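Local coordinates for tyrosinase (Burkholderia thailandensis, PDB 5ZRD), which is a copper-dependent monooxygenase that probably hydroxylates monophenols to catechols and oxidises these to quinones at a dinuclear copper centre, at residues G164-P172 / L467-C475. Sequence-based numbering, arbitrary orientation.
Sequences GDGNIYEKP and LSRWNVVQC. With GOL (glycerol), chain F.
Tyr-169 reaches across to the backbone of Trp-470 to Val-472 and illustrates how one tyrosine can be engaged at both hydroxyl and ring face: the OH meets a backbone N-H and a valine methyl lies over the ring. The side chain starts on the type I beta turn Asn-167 to Glu-170, and with CG anti to the carbonyl carbon (chi1 -60°) the ring is carried from CB over to 467-475. Val-472 CG2 sits over the centre of one face, touching all six ring carbons and nearest CE1 and CZ; it lies 3.5 Å from the centroid and only 12° off the normal, a CH-pi contact. Farther out, CE1 meets Trp-470 O at the ring edge, 3.3 Å away. CE2 and CZ approach O1 of a glycerol, probably from the crystallisation liquor and doubtfully placed, also at the edge. At the tip, OH accepts a fairly straight hydrogen bond from Val-472 N (3.0 Å, 160°). It shares another with glycerol O1 at 2.6 Å. Arg-469, whose NE makes a weak hydrogen bond to its neighbour's carbonyl, Trp-470 O, brings NH1 to 3.0 Å from Tyr-169 OH.

The contact joins strand 165-167 and its turn, within the family's common central domain, to the loop following strand 456-466. That domain has the type 3 copper fold, a helical core whose histidines hold the two copper ions; at the start of the loop Leu-467 touches the oxygen atom bound in the copper-site pocket and packs on helix 274-285. Strand 165-167 in turn pairs antiparallel with a strand of the second subunit.

Beside the tyrosine, Asn-167 CB approaches Val-472 CG2 at 3.7 Å, while its OD1 takes a weak hydrogen bond from Tyr-169 N within the turn. Ile-168 extends CD1 to Trp-470 CB, 3.9 Å away, the two side chains crossing nearly at right angles.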
ATOM      1  N   GLY A 164     -12.070  -6.173 -16.536  1.00 36.33           N
ATOM      2  CA  GLY A 164     -12.866  -7.045 -15.693  1.00 35.62           C
ATOM      3  C   GLY A 164     -13.847  -6.296 -14.809  1.00 36.31           C
ATOM      4  O   GLY A 164     -14.727  -6.930 -14.225  1.00 34.33           O
ATOM      5  N   ASP A 165     -13.730  -4.956 -14.719  1.00 36.77           N
ATOM      6  CA  ASP A 165     -14.432  -4.208 -13.697  1.00 35.96           C
ATOM      7  C   ASP A 165     -15.449  -3.239 -14.262  1.00 34.90           C
ATOM      8  O   ASP A 165     -15.187  -2.601 -15.254  1.00 34.86           O
ATOM      9  CB  ASP A 165     -13.421  -3.466 -12.829  1.00 42.50           C
ATOM     10  CG  ASP A 165     -14.044  -2.891 -11.532  1.00 44.16           C
ATOM     11  OD1 ASP A 165     -14.624  -3.643 -10.731  1.00 45.91           O
ATOM     12  OD2 ASP A 165     -13.958  -1.675 -11.328  1.00 48.76           O
ATOM     13  N   GLY A 166     -16.621  -3.156 -13.617  1.00 32.84           N
ATOM     14  CA  GLY A 166     -17.623  -2.099 -13.881  1.00 33.37           C
ATOM     15  C   GLY A 166     -18.083  -1.461 -12.577  1.00 33.15           C
ATOM     16  O   GLY A 166     -18.152  -2.159 -11.567  1.00 34.22           O
ATOM     17  N   ASN A 167     -18.386  -0.158 -12.529  1.00 28.50           N
ATOM     18  CA  ASN A 167     -18.892   0.350 -11.246  1.00 29.01           C
ATOM     19  C   ASN A 167     -19.882   1.497 -11.489  1.00 28.80           C
ATOM     20  O   ASN A 167     -20.075   1.925 -12.634  1.00 25.32           O
ATOM     21  CB  ASN A 167     -17.714   0.737 -10.348  1.00 31.31           C
ATOM     22  CG  ASN A 167     -16.977   1.891 -10.966  1.00 30.71           C
ATOM     23  OD1 ASN A 167     -17.635   2.809 -11.404  1.00 29.62           O
ATOM     24  ND2 ASN A 167     -15.668   1.816 -11.097  1.00 28.15           N
ATOM     25  N   ILE A 168     -20.467   2.020 -10.409  1.00 27.37           N
ATOM     26  CA  ILE A 168     -21.611   2.903 -10.544  1.00 28.34           C
ATOM     27  C   ILE A 168     -21.131   4.301 -10.941  1.00 30.31           C
ATOM     28  O   ILE A 168     -21.956   5.144 -11.354  1.00 31.79           O
ATOM     29  CB  ILE A 168     -22.512   2.918  -9.290  1.00 29.25           C
ATOM     30  CG1 ILE A 168     -21.767   3.347  -8.029  1.00 29.44           C
ATOM     31  CG2 ILE A 168     -23.205   1.569  -9.089  1.00 29.35           C
ATOM     32  CD1 ILE A 168     -22.646   3.485  -6.839  1.00 27.47           C
ATOM     33  N   TYR A 169     -19.819   4.542 -10.894  1.00 27.73           N
ATOM     34  CA  TYR A 169     -19.302   5.757 -11.509  1.00 30.99           C
ATOM     35  C   TYR A 169     -19.513   5.738 -13.025  1.00 33.36           C
ATOM     36  O   TYR A 169     -19.605   6.798 -13.627  1.00 35.96           O
ATOM     37  CB  TYR A 169     -17.803   5.949 -11.288  1.00 29.41           C
ATOM     38  CG  TYR A 169     -17.347   6.050  -9.865  1.00 30.57           C
ATOM     39  CD1 TYR A 169     -18.221   6.404  -8.847  1.00 32.35           C
ATOM     40  CD2 TYR A 169     -16.020   5.823  -9.534  1.00 32.07           C
ATOM     41  CE1 TYR A 169     -17.794   6.489  -7.527  1.00 31.18           C
ATOM     42  CE2 TYR A 169     -15.579   5.908  -8.221  1.00 32.94           C
ATOM     43  CZ  TYR A 169     -16.468   6.257  -7.213  1.00 33.34           C
ATOM     44  OH  TYR A 169     -16.070   6.326  -5.907  1.00 33.61           O
ATOM     45  N   GLU A 170     -19.560   4.547 -13.634  1.00 35.99           N
ATOM     46  CA  GLU A 170     -19.337   4.400 -15.093  1.00 34.77           C
ATOM     47  C   GLU A 170     -20.643   4.580 -15.840  1.00 33.54           C
ATOM     48  O   GLU A 170     -21.718   4.167 -15.342  1.00 34.17           O
ATOM     49  CB  GLU A 170     -18.685   3.050 -15.397  1.00 38.84           C
ATOM     50  CG  GLU A 170     -17.299   2.949 -14.778  1.00 39.18           C
ATOM     51  CD  GLU A 170     -16.497   1.774 -15.265  1.00 37.84           C
ATOM     52  OE1 GLU A 170     -15.271   1.913 -15.414  1.00 37.26           O
ATOM     53  OE2 GLU A 170     -17.118   0.733 -15.458  1.00 39.21           O
ATOM     54  N   LYS A 171     -20.516   5.211 -17.014  1.00 31.87           N
ATOM     55  CA  LYS A 171     -21.638   5.497 -17.867  1.00 31.81           C
ATOM     56  C   LYS A 171     -21.187   5.406 -19.321  1.00 34.69           C
ATOM     57  O   LYS A 171     -20.171   6.015 -19.689  1.00 35.33           O
ATOM     58  CB  LYS A 171     -22.212   6.864 -17.475  1.00 36.08           C
ATOM     59  CG  LYS A 171     -23.313   6.777 -16.433  1.00 37.82           C
ATOM     60  CD  LYS A 171     -23.438   7.903 -15.448  1.00 37.72           C
ATOM     61  CE  LYS A 171     -24.722   8.670 -15.603  1.00 40.03           C
ATOM     62  NZ  LYS A 171     -25.451   8.881 -14.328  1.00 35.95           N
ATOM     63  N   PRO A 172     -21.940   4.646 -20.155  1.00 37.25           N
ATOM     64  CA  PRO A 172     -21.470   4.383 -21.513  1.00 37.31           C
ATOM     65  C   PRO A 172     -21.547   5.589 -22.455  1.00 37.82           C
ATOM     66  O   PRO A 172     -22.331   6.536 -22.222  1.00 35.56           O
ATOM     67  CB  PRO A 172     -22.464   3.350 -22.067  1.00 40.55           C
ATOM     68  CG  PRO A 172     -23.774   3.721 -21.406  1.00 34.87           C
ATOM     69  CD  PRO A 172     -23.315   4.098 -20.009  1.00 36.37           C
ATOM     70  N   LEU A 467     -26.114  17.031  -0.049  1.00 28.62           N
ATOM     71  CA  LEU A 467     -25.665  16.708  -1.397  1.00 29.91           C
ATOM     72  C   LEU A 467     -24.353  15.973  -1.267  1.00 30.59           C
ATOM     73  O   LEU A 467     -23.406  16.531  -0.727  1.00 28.03           O
ATOM     74  CB  LEU A 467     -25.434  17.991  -2.183  1.00 28.57           C
ATOM     75  CG  LEU A 467     -24.914  17.842  -3.602  1.00 29.58           C
ATOM     76  CD1 LEU A 467     -25.898  17.065  -4.462  1.00 30.14           C
ATOM     77  CD2 LEU A 467     -24.658  19.215  -4.206  1.00 27.60           C
ATOM     78  N   SER A 468     -24.344  14.728  -1.690  1.00 31.69           N
ATOM     79  CA  SER A 468     -23.152  13.945  -1.511  1.00 31.12           C
ATOM     80  C   SER A 468     -22.775  13.309  -2.856  1.00 32.42           C
ATOM     81  O   SER A 468     -22.951  13.928  -3.909  1.00 30.22           O
ATOM     82  CB  SER A 468     -23.342  12.960  -0.397  1.00 30.03           C
ATOM     83  OG  SER A 468     -22.131  12.249  -0.149  1.00 28.79           O
ATOM     84  N   ARG A 469     -22.324  12.071  -2.835  1.00 35.39           N
ATOM     85  CA  ARG A 469     -21.646  11.478  -3.976  1.00 34.72           C
ATOM     86  C   ARG A 469     -21.945   9.973  -3.991  1.00 31.94           C
ATOM     87  O   ARG A 469     -22.193   9.390  -2.914  1.00 26.96           O
ATOM     88  CB  ARG A 469     -20.147  11.721  -3.792  1.00 36.70           C
ATOM     89  CG  ARG A 469     -19.648  11.161  -2.467  1.00 42.12           C
ATOM     90  CD  ARG A 469     -18.145  11.112  -2.322  1.00 47.30           C
ATOM     91  NE  ARG A 469     -17.674  10.139  -3.281  1.00 56.89           N
ATOM     92  CZ  ARG A 469     -16.402   9.889  -3.537  1.00 55.78           C
ATOM     93  NH1 ARG A 469     -16.092   8.963  -4.435  1.00 46.89           N
ATOM     94  NH2 ARG A 469     -15.464  10.556  -2.884  1.00 44.27           N
ATOM     95  N   TRP A 470     -21.938   9.340  -5.159  1.00 29.43           N
ATOM     96  CA  TRP A 470     -21.877   7.890  -5.180  1.00 33.07           C
ATOM     97  C   TRP A 470     -20.466   7.462  -4.783  1.00 31.73           C
ATOM     98  O   TRP A 470     -19.531   8.127  -5.192  1.00 29.14           O
ATOM     99  CB  TRP A 470     -22.207   7.368  -6.577  1.00 32.47           C
ATOM    100  CG  TRP A 470     -23.560   7.766  -7.057  1.00 32.30           C
ATOM    101  CD1 TRP A 470     -23.847   8.595  -8.098  1.00 30.39           C
ATOM    102  CD2 TRP A 470     -24.819   7.356  -6.498  1.00 29.77           C
ATOM    103  NE1 TRP A 470     -25.199   8.718  -8.240  1.00 27.58           N
ATOM    104  CE2 TRP A 470     -25.824   7.966  -7.275  1.00 29.73           C
ATOM    105  CE3 TRP A 470     -25.185   6.512  -5.447  1.00 29.81           C
ATOM    106  CZ2 TRP A 470     -27.184   7.770  -7.024  1.00 28.00           C
ATOM    107  CZ3 TRP A 470     -26.527   6.298  -5.210  1.00 31.57           C
ATOM    108  CH2 TRP A 470     -27.511   6.910  -6.002  1.00 29.93           C
ATOM    109  N   ASN A 471     -20.337   6.339  -4.077  1.00 34.64           N
ATOM    110  CA  ASN A 471     -19.038   5.787  -3.669  1.00 39.95           C
ATOM    111  C   ASN A 471     -18.839   4.347  -4.132  1.00 39.52           C
ATOM    112  O   ASN A 471     -19.720   3.496  -3.971  1.00 40.47           O
ATOM    113  CB  ASN A 471     -18.895   5.675  -2.158  1.00 45.54           C
ATOM    114  CG  ASN A 471     -18.338   6.938  -1.553  1.00 48.27           C
ATOM    115  OD1 ASN A 471     -19.012   7.579  -0.755  1.00 55.24           O
ATOM    116  ND2 ASN A 471     -17.117   7.279  -1.928  1.00 44.70           N
ATOM    117  N   VAL A 472     -17.638   4.101  -4.625  1.00 39.12           N
ATOM    118  CA  VAL A 472     -17.126   2.752  -4.889  1.00 43.22           C
ATOM    119  C   VAL A 472     -15.978   2.489  -3.917  1.00 39.91           C
ATOM    120  O   VAL A 472     -14.966   3.170  -3.987  1.00 37.86           O
ATOM    121  CB  VAL A 472     -16.601   2.627  -6.330  1.00 42.67           C
ATOM    122  CG1 VAL A 472     -16.007   1.249  -6.594  1.00 40.79           C
ATOM    123  CG2 VAL A 472     -17.663   2.978  -7.346  1.00 42.06           C
ATOM    124  N   VAL A 473     -16.137   1.512  -3.057  1.00 46.75           N
ATOM    125  CA  VAL A 473     -15.192   1.311  -1.967  1.00 55.17           C
ATOM    126  C   VAL A 473     -14.665  -0.131  -1.979  1.00 57.88           C
ATOM    127  O   VAL A 473     -15.437  -1.089  -2.201  1.00 50.82           O
ATOM    128  CB  VAL A 473     -15.839   1.660  -0.616  1.00 62.28           C
ATOM    129  CG1 VAL A 473     -17.131   0.891  -0.369  1.00 61.84           C
ATOM    130  CG2 VAL A 473     -14.858   1.459   0.529  1.00 71.95           C
ATOM    131  N   GLN A 474     -13.369  -0.267  -1.667  1.00 57.63           N
ATOM    132  CA  GLN A 474     -12.654  -1.541  -1.776  1.00 63.86           C
ATOM    133  C   GLN A 474     -12.797  -2.432  -0.527  1.00 63.46           C
ATOM    134  O   GLN A 474     -12.380  -3.573  -0.610  1.00 69.34           O
ATOM    135  CB  GLN A 474     -11.172  -1.321  -2.054  1.00 59.44           C
ATOM    136  CG  GLN A 474     -10.865  -0.965  -3.500  1.00 66.56           C
ATOM    137  CD  GLN A 474      -9.374  -0.903  -3.769  1.00 76.52           C
ATOM    138  OE1 GLN A 474      -8.558  -1.514  -3.058  1.00 77.17           O
ATOM    139  NE2 GLN A 474      -9.002  -0.149  -4.798  1.00 69.24           N
ATOM    140  N   CYS A 475     -13.339  -1.984   0.603  1.00 65.03           N
ATOM    141  CA  CYS A 475     -13.557  -2.890   1.765  1.00 74.84           C
ATOM    142  C   CYS A 475     -15.050  -2.881   2.138  1.00 82.86           C
ATOM    143  O   CYS A 475     -15.679  -1.829   2.095  1.00100.17           O
ATOM    144  CB  CYS A 475     -12.631  -2.567   2.947  1.00 84.83           C
ATOM    145  SG  CYS A 475     -12.333  -0.809   3.332  1.00 95.58           S
TER
HETATM  146  C1  GOL F 602     -12.595   7.315  -5.633  1.00 52.18           C
HETATM  147  O1  GOL F 602     -13.516   6.207  -5.468  1.00 52.71           O
HETATM  148  C2  GOL F 602     -12.807   8.496  -4.681  1.00 47.83           C
HETATM  149  O2  GOL F 602     -13.435   7.991  -3.512  1.00 50.65           O
HETATM  150  C3  GOL F 602     -13.806   9.532  -5.164  1.00 50.09           C
HETATM  151  O3  GOL F 602     -13.414  10.570  -6.042  1.00 48.08           O